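Local structure of lipoprotein (Burkholderia cenocepacia, 4QHQ) at residues Phe55-Tyr60 and Tyr197-Ala202; Gly5-Pro10 and Thr173-Ala178; Gln40-Leu45 and Tyr70-Ala75; Pro105-Asn110 and Leu154-Leu159; Ile83-Lys88 and Asp186-Glu191. The protein binds methionine in the cleft between its two lobes and probably delivers it, as a membrane-tethered lipoprotein, to an ABC transporter. One frame throughout, in Å; residues are numbered along the deposited sequence.

Interaction 1: Phe55-Tyr60 and Tyr197-Ala202; sequences FQHQPY and YANLIA. With MET (methionine), chain B.
The imidazole of H57 is sandwiched between Y197 and the sulfur of the bound methionine. Y197 turns its ring edge to one imidazole face in a T-shaped pair, planes at 64°, with CD1 over the ring centre; on the opposite face MET SD lies 3.4 Å from H57 NE2. H57 has CG wedged between its backbone N and carbonyl carbon (chi1 48°), which folds the ring back over the following turn. There ND1 accepts from Y60 N at 3.1 Å, an N-cap bond for helix 58-68, while NE2 is hydrogen-bonded to N110. With both nitrogens held, the ring can scarcely rotate. Strands 52-57 and 199-204 are neighbours in the sheet of one lobe of a periplasmic-binding-protein fold, and their ends here form part of the methionine pocket. N199 suits the ligand's amino-acid end because an amide both accepts and donates: its OD1 takes a bond from MET N, and its ND2 gives one to MET O, each 2.8 Å. At the other end of the ligand, MET CE lies over one face of the Y60 ring. Farther along the strands, Q56 O receives a weak bond from L200 N, and a water joins F55 N and Q56 NE2 to L200 O; Q56 OE1 accepts from N42.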
# COMPACT_ATOMS: atom_id res chain seq x y z
N PHE A 55 -1.72 -5.50 -5.60
CA PHE A 55 -0.66 -4.80 -4.88
C PHE A 55 -1.03 -3.38 -4.45
O PHE A 55 -0.25 -2.77 -3.75
CB PHE A 55 0.61 -4.73 -5.72
CG PHE A 55 0.56 -3.67 -6.77
CD1 PHE A 55 -0.22 -3.85 -7.91
CD2 PHE A 55 1.28 -2.50 -6.63
CE1 PHE A 55 -0.28 -2.86 -8.89
CE2 PHE A 55 1.22 -1.50 -7.58
CZ PHE A 55 0.45 -1.69 -8.72
N GLN A 56 -2.16 -2.85 -4.90
CA GLN A 56 -2.41 -1.42 -4.76
C GLN A 56 -3.76 -1.09 -4.17
O GLN A 56 -4.65 -1.93 -4.11
CB GLN A 56 -2.31 -0.75 -6.13
CG GLN A 56 -3.54 -0.97 -7.01
CD GLN A 56 -3.25 -0.74 -8.48
OE1 GLN A 56 -2.80 0.33 -8.88
NE2 GLN A 56 -3.50 -1.77 -9.30
N HIS A 57 -3.91 0.15 -3.71
CA HIS A 57 -5.22 0.68 -3.32
C HIS A 57 -5.81 1.54 -4.45
O HIS A 57 -5.14 1.81 -5.45
CB HIS A 57 -5.14 1.42 -1.98
CG HIS A 57 -4.01 2.40 -1.87
ND1 HIS A 57 -3.89 3.49 -2.71
CD2 HIS A 57 -2.97 2.47 -1.01
CE1 HIS A 57 -2.82 4.19 -2.36
NE2 HIS A 57 -2.25 3.59 -1.32
N GLN A 58 -7.07 1.92 -4.31
CA GLN A 58 -7.74 2.70 -5.35
C GLN A 58 -7.11 4.08 -5.62
O GLN A 58 -6.99 4.48 -6.78
CB GLN A 58 -9.25 2.81 -5.10
CG GLN A 58 -10.00 3.38 -6.30
CD GLN A 58 -10.10 2.42 -7.47
OE1 GLN A 58 -10.54 1.28 -7.31
NE2 GLN A 58 -9.69 2.88 -8.65
N PRO A 59 -6.69 4.81 -4.57
CA PRO A 59 -6.02 6.09 -4.86
C PRO A 59 -4.76 5.89 -5.71
O PRO A 59 -4.50 6.69 -6.61
CB PRO A 59 -5.71 6.63 -3.46
CG PRO A 59 -6.86 6.12 -2.65
CD PRO A 59 -7.04 4.70 -3.14
N TYR A 60 -4.01 4.82 -5.47
CA TYR A 60 -2.84 4.55 -6.29
C TYR A 60 -3.23 4.25 -7.75
O TYR A 60 -2.64 4.79 -8.69
CB TYR A 60 -2.01 3.40 -5.71
CG TYR A 60 -0.69 3.22 -6.41
CD1 TYR A 60 -0.55 2.37 -7.51
CD2 TYR A 60 0.44 3.88 -5.96
CE1 TYR A 60 0.67 2.21 -8.14
CE2 TYR A 60 1.67 3.73 -6.59
CZ TYR A 60 1.78 2.88 -7.68
OH TYR A 60 3.00 2.74 -8.29
N TYR A 197 -7.90 3.36 1.78
CA TYR A 197 -6.75 2.64 1.23
C TYR A 197 -6.83 1.11 1.20
O TYR A 197 -5.80 0.42 1.19
CB TYR A 197 -5.45 3.12 1.92
CG TYR A 197 -5.28 4.60 1.76
CD1 TYR A 197 -4.93 5.14 0.53
CD2 TYR A 197 -5.47 5.47 2.83
CE1 TYR A 197 -4.80 6.51 0.35
CE2 TYR A 197 -5.33 6.84 2.66
CZ TYR A 197 -4.99 7.36 1.43
OH TYR A 197 -4.84 8.70 1.25
N ALA A 198 -8.05 0.56 1.13
CA ALA A 198 -8.17 -0.88 0.92
C ALA A 198 -7.48 -1.27 -0.36
O ALA A 198 -7.61 -0.59 -1.38
CB ALA A 198 -9.63 -1.32 0.87
N ASN A 199 -6.77 -2.38 -0.32
CA ASN A 199 -6.08 -2.87 -1.50
C ASN A 199 -7.06 -3.67 -2.37
O ASN A 199 -8.16 -4.01 -1.92
CB ASN A 199 -4.87 -3.72 -1.10
CG ASN A 199 -3.69 -2.90 -0.64
OD1 ASN A 199 -2.55 -3.30 -0.85
ND2 ASN A 199 -3.94 -1.75 -0.00
N LEU A 200 -6.65 -3.98 -3.60
CA LEU A 200 -7.60 -4.54 -4.56
C LEU A 200 -6.90 -5.42 -5.59
O LEU A 200 -5.68 -5.36 -5.80
CB LEU A 200 -8.36 -3.39 -5.23
CG LEU A 200 -7.55 -2.32 -5.98
CD1 LEU A 200 -7.21 -2.71 -7.41
CD2 LEU A 200 -8.23 -0.98 -6.00
N ILE A 201 -7.70 -6.25 -6.23
CA ILE A 201 -7.25 -6.98 -7.42
C ILE A 201 -7.66 -6.18 -8.65
O ILE A 201 -8.82 -5.80 -8.78
CB ILE A 201 -7.86 -8.39 -7.49
CG1 ILE A 201 -7.35 -9.23 -6.31
CG2 ILE A 201 -7.52 -9.06 -8.83
CD1 ILE A 201 -8.07 -10.55 -6.15
N ALA A 202 -6.70 -5.91 -9.53
CA ALA A 202 -6.97 -5.15 -10.75
C ALA A 202 -6.87 -6.04 -11.97
O ALA A 202 -6.04 -6.95 -12.03
CB ALA A 202 -5.99 -3.99 -10.89
N MET B . -0.05 -2.50 0.15
CA MET B . 0.20 -1.07 0.06
C MET B . -0.56 -0.31 1.13
O MET B . -1.71 -0.65 1.38
CB MET B . -0.19 -0.57 -1.34
CG MET B . 0.08 0.93 -1.57
SD MET B . -0.46 1.48 -3.21
CE MET B . 0.69 0.61 -4.27
OXT MET B . -0.04 0.62 1.76
O HOH W 1 -3.66 -4.32 -7.46
O HOH W 2 -8.88 1.59 -2.05

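Interaction 2: Gly5-Pro10 and Thr173-Ala178; sequences GTVAGP and TNYALA
P10 CG nestles against L177, meeting CB and CD1 at 3.7 Å each, and this apolar touch is the main direct contact between the start of helix 10-26 and helix 173-178. The two side chains cross at a slant, and F233 of helix 223-233 packs on both. P10 CD also rests on the carbonyl oxygen of N174, at 3.4 Å. Proline fits this first turn of a helix, where no backbone N-H is needed, and G9 before it, at the N-cap, has a positive phi of 120° that glycine tolerates readily. A second apolar touch is long: V7 CG1 comes to 4.3 Å from Y175 CE1. The same methyl lies 3.8 Å from N174 ND2, brought there because it stands opposite the backbone N about the first torsion (chi1 171°). In this periplasmic-binding-protein fold the contact joins the end of strand 2-7 in one lobe to a helix that follows strand 168-171 of the other, and N174 is one of the residues lining the methionine pocket. The polar link is indirect. A water accepts from N174 ND2 at 3.0 Å and lies 2.7 Å from A8 O. N174 OD1 is bonded to Y38, and its ND2 sits over the centre of the Y175 ring, 3.3 Å above the plane.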
# COMPACT_ATOMS: atom_id res chain seq x y z
N GLY A 5 0.32 -10.51 -11.00
CA GLY A 5 1.45 -9.76 -10.48
C GLY A 5 1.23 -9.27 -9.07
O GLY A 5 0.16 -8.77 -8.71
N THR A 6 2.27 -9.37 -8.25
CA THR A 6 2.17 -8.86 -6.90
C THR A 6 3.53 -8.38 -6.44
O THR A 6 4.51 -8.56 -7.16
CB THR A 6 1.58 -9.90 -5.94
OG1 THR A 6 1.12 -9.22 -4.76
CG2 THR A 6 2.59 -10.96 -5.58
N VAL A 7 3.58 -7.74 -5.28
CA VAL A 7 4.84 -7.24 -4.76
C VAL A 7 5.41 -8.25 -3.77
O VAL A 7 4.69 -8.79 -2.92
CB VAL A 7 4.65 -5.86 -4.11
CG1 VAL A 7 5.90 -5.43 -3.36
CG2 VAL A 7 4.30 -4.83 -5.18
N ALA A 8 6.70 -8.54 -3.90
CA ALA A 8 7.39 -9.44 -2.98
C ALA A 8 7.14 -9.02 -1.54
O ALA A 8 7.13 -7.83 -1.23
CB ALA A 8 8.88 -9.46 -3.26
N GLY A 9 6.95 -9.99 -0.67
CA GLY A 9 6.64 -9.69 0.72
C GLY A 9 5.31 -10.28 1.12
O GLY A 9 4.92 -11.33 0.60
N PRO A 10 4.58 -9.61 2.02
CA PRO A 10 3.28 -10.09 2.49
C PRO A 10 2.32 -10.44 1.36
O PRO A 10 1.62 -11.45 1.46
CB PRO A 10 2.73 -8.91 3.28
CG PRO A 10 3.90 -8.12 3.67
CD PRO A 10 4.95 -8.31 2.62
N THR A 173 2.88 -0.63 4.80
CA THR A 173 2.93 -1.84 5.60
C THR A 173 3.61 -3.03 4.89
O THR A 173 4.34 -3.77 5.52
CB THR A 173 1.53 -2.17 6.14
OG1 THR A 173 1.21 -1.22 7.16
CG2 THR A 173 1.47 -3.57 6.70
N ASN A 174 3.41 -3.19 3.57
CA ASN A 174 4.06 -4.31 2.88
C ASN A 174 5.59 -4.23 3.01
O ASN A 174 6.25 -5.24 3.25
CB ASN A 174 3.62 -4.41 1.42
CG ASN A 174 4.02 -3.22 0.59
OD1 ASN A 174 3.43 -2.15 0.71
ND2 ASN A 174 5.05 -3.39 -0.23
N TYR A 175 6.13 -3.03 2.87
CA TYR A 175 7.57 -2.83 3.00
C TYR A 175 8.03 -2.91 4.45
O TYR A 175 9.11 -3.44 4.73
CB TYR A 175 7.99 -1.49 2.39
CG TYR A 175 7.80 -1.44 0.88
CD1 TYR A 175 8.33 -2.43 0.05
CD2 TYR A 175 7.11 -0.39 0.29
CE1 TYR A 175 8.16 -2.37 -1.32
CE2 TYR A 175 6.93 -0.33 -1.08
CZ TYR A 175 7.47 -1.32 -1.87
OH TYR A 175 7.32 -1.28 -3.24
N ALA A 176 7.23 -2.38 5.37
CA ALA A 176 7.56 -2.46 6.80
C ALA A 176 7.65 -3.91 7.23
O ALA A 176 8.63 -4.32 7.86
CB ALA A 176 6.53 -1.71 7.63
N LEU A 177 6.64 -4.71 6.88
CA LEU A 177 6.65 -6.12 7.22
C LEU A 177 7.84 -6.86 6.59
O LEU A 177 8.45 -7.71 7.24
CB LEU A 177 5.34 -6.79 6.79
CG LEU A 177 4.12 -6.42 7.64
CD1 LEU A 177 2.84 -6.92 6.99
CD2 LEU A 177 4.24 -6.97 9.06
N ALA A 178 8.17 -6.54 5.35
CA ALA A 178 9.26 -7.22 4.66
C ALA A 178 10.60 -6.88 5.31
O ALA A 178 11.56 -7.64 5.18
CB ALA A 178 9.27 -6.88 3.18
O HOH W 3 6.86 -5.66 0.33

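Interaction 3: Gln40-Leu45 and Tyr70-Ala75; sequences QPNAAL and YKIVSA
Y70 lays its ring against the first turn of helix 41-47, with one face turned to the backbone of N42. The ring carbon CE2 approaches N42 CB to 3.6 Å, and Y70 OH reaches A43 CB at 3.3 Å. N42 is buried, but its amide is well satisfied: OD1 accepts from N53, and ND2 donates to Q56 and Q64. Tyrosine suits this place: its flat ring covers helix backbone and small side chains, while its hydroxyl extends past A43 to a water. That water accepts from A43 N at 2.8 Å and is joined only weakly to Y70 OH. An alanine at 43 is small enough for the hydroxyl to come so close. I72, the next residue of the segment to point at the helix, opens strand 72-80. Its CG1 stands opposite the carbonyl carbon (chi1 -71°) and the chain then runs out straight, carrying CD1 to 3.5 Å from N42 O. Its other branch, CG2, meets L45 CD2 at 3.8 Å, so the two branched side chains mesh on the buried side of the helix. Beyond I72, the strand runs away from the helix. The contact thus packs helix 41-47 over the sheet that contains strand 72-80. L61 of helix 58-68 touches both N42 and I72, and A202 of strand 199-204, which lies next to strand 72-80 in the sheet, touches both L45 and I72.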
# COMPACT_ATOMS: atom_id res chain seq x y z
N GLN A 40 5.95 -1.25 -11.61
CA GLN A 40 5.68 -1.98 -12.85
C GLN A 40 4.38 -2.78 -13.02
O GLN A 40 3.99 -3.00 -14.16
CB GLN A 40 6.87 -2.86 -13.27
CG GLN A 40 8.14 -2.09 -13.63
CD GLN A 40 7.94 -1.07 -14.74
OE1 GLN A 40 7.14 -1.27 -15.65
NE2 GLN A 40 8.67 0.04 -14.67
N PRO A 41 3.75 -3.26 -11.93
CA PRO A 41 2.64 -4.19 -12.21
C PRO A 41 1.49 -3.66 -13.05
O PRO A 41 0.92 -4.45 -13.82
CB PRO A 41 2.13 -4.57 -10.82
CG PRO A 41 3.32 -4.41 -9.94
CD PRO A 41 4.05 -3.20 -10.48
N ASN A 42 1.15 -2.37 -12.97
CA ASN A 42 0.07 -1.88 -13.84
C ASN A 42 0.47 -1.82 -15.31
O ASN A 42 -0.33 -2.16 -16.17
CB ASN A 42 -0.46 -0.52 -13.38
CG ASN A 42 -1.34 -0.62 -12.14
OD1 ASN A 42 -2.03 -1.61 -11.92
ND2 ASN A 42 -1.33 0.42 -11.34
N ALA A 43 1.70 -1.42 -15.59
CA ALA A 43 2.21 -1.40 -16.96
C ALA A 43 2.22 -2.82 -17.53
O ALA A 43 1.90 -3.05 -18.71
CB ALA A 43 3.61 -0.78 -16.98
N ALA A 44 2.56 -3.78 -16.68
CA ALA A 44 2.65 -5.17 -17.08
C ALA A 44 1.26 -5.75 -17.33
O ALA A 44 1.08 -6.58 -18.22
CB ALA A 44 3.39 -5.98 -16.03
N LEU A 45 0.28 -5.31 -16.56
CA LEU A 45 -1.11 -5.68 -16.79
C LEU A 45 -1.66 -5.05 -18.07
O LEU A 45 -2.33 -5.70 -18.87
CB LEU A 45 -1.96 -5.26 -15.59
CG LEU A 45 -3.47 -5.50 -15.70
CD1 LEU A 45 -3.79 -6.96 -16.00
CD2 LEU A 45 -4.17 -5.02 -14.42
N TYR A 70 -4.28 4.06 -18.22
CA TYR A 70 -4.50 2.62 -18.19
C TYR A 70 -5.99 2.28 -18.16
O TYR A 70 -6.75 2.89 -17.42
CB TYR A 70 -3.87 2.01 -16.94
CG TYR A 70 -2.36 2.01 -16.91
CD1 TYR A 70 -1.62 1.76 -18.06
CD2 TYR A 70 -1.67 2.26 -15.73
CE1 TYR A 70 -0.24 1.75 -18.04
CE2 TYR A 70 -0.29 2.25 -15.70
CZ TYR A 70 0.42 1.99 -16.85
OH TYR A 70 1.79 1.99 -16.82
N LYS A 71 -6.38 1.30 -18.97
CA LYS A 71 -7.74 0.79 -18.94
C LYS A 71 -7.81 -0.40 -17.98
O LYS A 71 -7.95 -1.56 -18.39
CB LYS A 71 -8.20 0.38 -20.34
N ILE A 72 -7.71 -0.08 -16.69
CA ILE A 72 -7.58 -1.06 -15.63
C ILE A 72 -8.56 -0.72 -14.52
O ILE A 72 -8.69 0.45 -14.15
CB ILE A 72 -6.14 -1.05 -15.05
CG1 ILE A 72 -5.15 -1.64 -16.05
CG2 ILE A 72 -6.07 -1.78 -13.71
CD1 ILE A 72 -3.70 -1.41 -15.67
N VAL A 73 -9.24 -1.73 -14.00
CA VAL A 73 -10.26 -1.52 -12.98
C VAL A 73 -10.14 -2.54 -11.87
O VAL A 73 -9.56 -3.62 -12.04
CB VAL A 73 -11.68 -1.64 -13.57
CG1 VAL A 73 -11.98 -0.48 -14.50
CG2 VAL A 73 -11.84 -2.98 -14.28
N SER A 74 -10.72 -2.21 -10.73
CA SER A 74 -10.79 -3.13 -9.61
C SER A 74 -11.79 -4.24 -9.89
O SER A 74 -12.89 -4.00 -10.39
CB SER A 74 -11.20 -2.39 -8.35
OG SER A 74 -11.29 -3.29 -7.27
N ALA A 75 -11.39 -5.46 -9.56
CA ALA A 75 -12.28 -6.60 -9.60
C ALA A 75 -12.76 -6.96 -8.20
O ALA A 75 -13.65 -7.78 -8.04
CB ALA A 75 -11.57 -7.79 -10.24
O HOH W 4 3.02 0.50 -13.95

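Interaction 4: Pro105-Asn110 and Leu154-Leu159; sequences PNDPSN and LDAAQL. With MET (methionine), chain B.
N106 ND2 donates to D155 OD1 over 2.7 Å, the one direct side-chain hydrogen bond between these segments. The acceptor is met nearly head-on along its C-O bond, and the amide and carboxylate planes stand 63° apart. N106 reaches it because its amide turns back over its own backbone (chi1 66°), alongside the L154 carbonyl. Next to this polar pair lies an apolar patch: P105 CG packs on L159 CD1 at 3.7 Å, and P105 CB faces A156 CB. The compact proline ring fits between these neighbours. One step out, a water joins three groups, donating to N106 OD1 at 2.8 Å and to D107 OD1 while accepting from A156 N. The other oxygen of D107 is gripped twice: OD2 accepts from N110 N at 3.1 Å, capping helix 108-120, and from N110 ND2 at 2.9 Å. Aspartate suits an N-cap, since its carboxylate can take up an amide N-H left over in the first turn. The second of these bonds helps fix the N110 amide, also held by H57, whose ND2 lies 3.5 Å from MET SD. Strands 101-105 and 150-154 run parallel as neighbours here, with helix 108-120 starting beyond and Y175 of helix 173-178 touching A156.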
# COMPACT_ATOMS: atom_id res chain seq x y z
N PRO A 105 6.91 8.43 1.44
CA PRO A 105 6.91 7.99 0.04
C PRO A 105 6.81 9.16 -0.94
O PRO A 105 6.34 10.24 -0.59
CB PRO A 105 5.64 7.13 -0.05
CG PRO A 105 5.39 6.65 1.36
CD PRO A 105 5.79 7.84 2.20
N ASN A 106 7.26 8.93 -2.17
CA ASN A 106 7.30 9.99 -3.18
C ASN A 106 6.35 9.82 -4.37
O ASN A 106 6.42 10.59 -5.33
CB ASN A 106 8.73 10.20 -3.71
CG ASN A 106 9.26 9.01 -4.48
OD1 ASN A 106 8.56 8.03 -4.71
ND2 ASN A 106 10.50 9.13 -4.95
N ASP A 107 5.49 8.82 -4.32
CA ASP A 107 4.47 8.65 -5.35
C ASP A 107 3.24 9.44 -4.88
O ASP A 107 3.03 9.57 -3.68
CB ASP A 107 4.13 7.18 -5.57
CG ASP A 107 3.57 6.54 -4.33
OD1 ASP A 107 4.36 6.24 -3.42
OD2 ASP A 107 2.34 6.36 -4.25
N PRO A 108 2.47 9.99 -5.83
CA PRO A 108 1.43 10.97 -5.48
C PRO A 108 0.46 10.51 -4.40
O PRO A 108 0.25 11.23 -3.42
CB PRO A 108 0.70 11.19 -6.80
CG PRO A 108 1.78 11.02 -7.82
CD PRO A 108 2.62 9.87 -7.29
N SER A 109 -0.12 9.32 -4.53
CA SER A 109 -1.14 8.92 -3.57
C SER A 109 -0.58 8.53 -2.20
O SER A 109 -1.17 8.86 -1.19
CB SER A 109 -2.03 7.80 -4.13
OG SER A 109 -1.35 6.58 -4.20
N ASN A 110 0.53 7.81 -2.16
CA ASN A 110 1.07 7.47 -0.85
C ASN A 110 1.80 8.62 -0.16
O ASN A 110 1.83 8.67 1.07
CB ASN A 110 1.93 6.21 -0.93
CG ASN A 110 1.11 4.98 -1.19
OD1 ASN A 110 0.32 4.54 -0.34
ND2 ASN A 110 1.25 4.43 -2.39
N LEU A 154 11.02 9.95 -0.72
CA LEU A 154 11.84 8.87 -1.24
C LEU A 154 10.97 7.77 -1.83
O LEU A 154 9.77 7.69 -1.54
CB LEU A 154 12.71 8.28 -0.13
CG LEU A 154 13.55 9.29 0.68
CD1 LEU A 154 14.31 8.58 1.79
CD2 LEU A 154 14.51 10.03 -0.23
N ASP A 155 11.58 6.91 -2.63
CA ASP A 155 10.87 5.79 -3.21
C ASP A 155 10.31 4.93 -2.08
O ASP A 155 11.00 4.66 -1.11
CB ASP A 155 11.79 4.97 -4.11
CG ASP A 155 12.19 5.71 -5.38
OD1 ASP A 155 11.60 6.78 -5.66
OD2 ASP A 155 13.08 5.21 -6.10
N ALA A 156 9.04 4.54 -2.19
CA ALA A 156 8.37 3.82 -1.12
C ALA A 156 9.14 2.59 -0.64
O ALA A 156 9.20 2.33 0.56
CB ALA A 156 6.94 3.43 -1.54
N ALA A 157 9.74 1.86 -1.57
CA ALA A 157 10.41 0.62 -1.19
C ALA A 157 11.70 0.87 -0.42
O ALA A 157 12.16 -0.02 0.31
CB ALA A 157 10.68 -0.23 -2.42
N GLN A 158 12.27 2.06 -0.56
CA GLN A 158 13.57 2.33 0.05
C GLN A 158 13.47 2.77 1.51
O GLN A 158 14.47 2.74 2.23
CB GLN A 158 14.35 3.39 -0.74
CG GLN A 158 14.58 3.09 -2.21
CD GLN A 158 15.42 1.84 -2.44
OE1 GLN A 158 16.15 1.38 -1.56
NE2 GLN A 158 15.33 1.30 -3.65
N LEU A 159 12.28 3.20 1.93
CA LEU A 159 12.10 3.79 3.26
C LEU A 159 12.62 2.97 4.46
O LEU A 159 13.23 3.57 5.36
CB LEU A 159 10.65 4.23 3.45
CG LEU A 159 10.29 5.46 2.60
CD1 LEU A 159 8.79 5.66 2.49
CD2 LEU A 159 10.97 6.72 3.14
N MET B . -0.05 -2.50 0.15
CA MET B . 0.20 -1.07 0.06
C MET B . -0.56 -0.31 1.13
O MET B . -1.71 -0.65 1.38
CB MET B . -0.19 -0.57 -1.34
CG MET B . 0.08 0.93 -1.57
SD MET B . -0.46 1.48 -3.21
CE MET B . 0.69 0.61 -4.27
OXT MET B . -0.04 0.62 1.76
O HOH W 5 6.99 5.85 -3.93

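Interaction 5: Ile83-Lys88 and Asp186-Glu191; sequences IGVYSK and DAIALE
V85 is bonded through both its backbone N and its backbone O: N donates to A189 O at 3.0 Å, and O accepts from I188 N at 2.7 Å, the shorter of the two. Around these bonds the packing is close. V85 CG1 lies 3.8 Å from I188 CG1, and V85 CG2 faces A189 CB; the branched V85 and I188 and the small A189 fill this side, where L117 of helix 108-120 also packs on V85. Glycine suits position 84 because A187 CB and L190 CD1, the latter 3.8 Å from G84 CA, close over the side where a side chain would stand. The buried Y86 ring packs its CE2 on A187 CB at 3.9 Å. Strands 84-86 and 189-190 run antiparallel, the second at the edge of the five-stranded mixed sheet in one lobe of the periplasmic-binding-protein fold. At the I83 end, E191 N donates to I83 O, and the E191 side chain runs out extended (chi1 -175°), bringing OE1 to 3.1 Å from I83 N. That N-H meets the carboxylate from well above its plane, 59° out. OE1 also forms a salt bridge with R113, a ligand-pocket residue. Toward S87 and the exposed D186 the direct pairing gives way to solvent: a water accepts from S87 N and donates to D186 O.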
# COMPACT_ATOMS: atom_id res chain seq x y z
N ILE A 83 -1.21 2.59 7.46
CA ILE A 83 0.18 2.96 7.32
C ILE A 83 0.71 3.50 8.65
O ILE A 83 -0.00 4.20 9.39
CB ILE A 83 0.38 3.94 6.15
CG1 ILE A 83 1.85 4.01 5.73
CG2 ILE A 83 -0.21 5.30 6.42
CD1 ILE A 83 2.06 4.61 4.33
N GLY A 84 1.95 3.16 8.95
CA GLY A 84 2.54 3.57 10.21
C GLY A 84 3.71 4.51 10.07
O GLY A 84 4.31 4.65 8.98
N VAL A 85 4.02 5.16 11.18
CA VAL A 85 5.23 5.96 11.33
C VAL A 85 6.19 5.14 12.20
O VAL A 85 5.80 4.63 13.26
CB VAL A 85 4.93 7.28 12.05
CG1 VAL A 85 6.18 8.12 12.17
CG2 VAL A 85 3.85 8.06 11.32
N TYR A 86 7.44 5.07 11.75
CA TYR A 86 8.46 4.25 12.40
C TYR A 86 9.66 5.10 12.74
O TYR A 86 9.93 6.10 12.08
CB TYR A 86 8.90 3.09 11.50
CG TYR A 86 7.75 2.20 11.14
CD1 TYR A 86 6.94 2.48 10.06
CD2 TYR A 86 7.43 1.10 11.94
CE1 TYR A 86 5.85 1.69 9.75
CE2 TYR A 86 6.36 0.31 11.65
CZ TYR A 86 5.58 0.60 10.55
OH TYR A 86 4.50 -0.20 10.26
N SER A 87 10.36 4.71 13.80
CA SER A 87 11.54 5.43 14.23
C SER A 87 12.46 4.51 15.00
O SER A 87 12.01 3.70 15.81
CB SER A 87 11.17 6.63 15.08
OG SER A 87 12.33 7.32 15.51
N LYS A 88 13.75 4.66 14.76
CA LYS A 88 14.76 3.95 15.53
C LYS A 88 15.29 4.84 16.63
O LYS A 88 16.16 4.42 17.38
CB LYS A 88 15.94 3.56 14.63
CG LYS A 88 15.61 2.55 13.56
CD LYS A 88 15.20 1.22 14.17
CE LYS A 88 14.78 0.23 13.09
NZ LYS A 88 14.09 -0.96 13.66
N ASP A 186 5.67 -1.86 16.51
CA ASP A 186 6.82 -0.96 16.34
C ASP A 186 6.44 0.46 15.94
O ASP A 186 7.21 1.40 16.18
CB ASP A 186 7.80 -1.52 15.30
CG ASP A 186 8.41 -2.85 15.71
OD1 ASP A 186 8.72 -3.03 16.91
OD2 ASP A 186 8.60 -3.71 14.82
N ALA A 187 5.28 0.64 15.33
CA ALA A 187 4.91 1.96 14.84
C ALA A 187 4.65 2.91 16.01
O ALA A 187 4.08 2.52 17.03
CB ALA A 187 3.68 1.88 13.93
N ILE A 188 5.09 4.14 15.85
CA ILE A 188 4.88 5.16 16.86
C ILE A 188 3.61 5.96 16.61
O ILE A 188 3.17 6.73 17.47
CB ILE A 188 6.10 6.08 17.04
CG1 ILE A 188 6.33 6.95 15.80
CG2 ILE A 188 7.35 5.25 17.37
CD1 ILE A 188 7.47 7.96 16.02
N ALA A 189 3.00 5.75 15.45
CA ALA A 189 1.69 6.28 15.12
C ALA A 189 1.12 5.45 14.00
O ALA A 189 1.87 4.88 13.20
CB ALA A 189 1.78 7.73 14.69
N LEU A 190 -0.20 5.38 13.93
CA LEU A 190 -0.85 4.53 12.95
C LEU A 190 -2.11 5.18 12.39
O LEU A 190 -2.90 5.77 13.12
CB LEU A 190 -1.20 3.18 13.58
CG LEU A 190 -1.38 1.96 12.68
CD1 LEU A 190 -0.05 1.55 12.06
CD2 LEU A 190 -2.00 0.81 13.46
N GLU A 191 -2.27 5.04 11.08
CA GLU A 191 -3.46 5.49 10.37
C GLU A 191 -4.69 4.71 10.85
O GLU A 191 -4.57 3.57 11.31
CB GLU A 191 -3.23 5.21 8.90
CG GLU A 191 -4.26 5.68 7.92
CD GLU A 191 -3.87 5.22 6.52
OE1 GLU A 191 -3.74 3.98 6.33
OE2 GLU A 191 -3.65 6.07 5.64
O HOH W 6 9.51 2.08 14.76

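How the interactions relate
Interactions 1 and 3 are buried in the lobe of the six-stranded sheet, interactions 4 and 5 are partly exposed in the other, and interaction 2, also buried, bridges them. Interactions 1 and 4 both touch the ligand and meet through a bond from H57 to N110, so the pocket is assembled from both lobes. Interaction 3 lies farther out, tied to interaction 1 by N42 and Q56. The chemistry follows place: interaction 1 mixes aromatic and polar groups around methionine, interactions 2 and 3 rely chiefly on apolar touches, interaction 4 on an amide-carboxylate bond and a shared water beside a small apolar patch, and interaction 5 on backbone pairing.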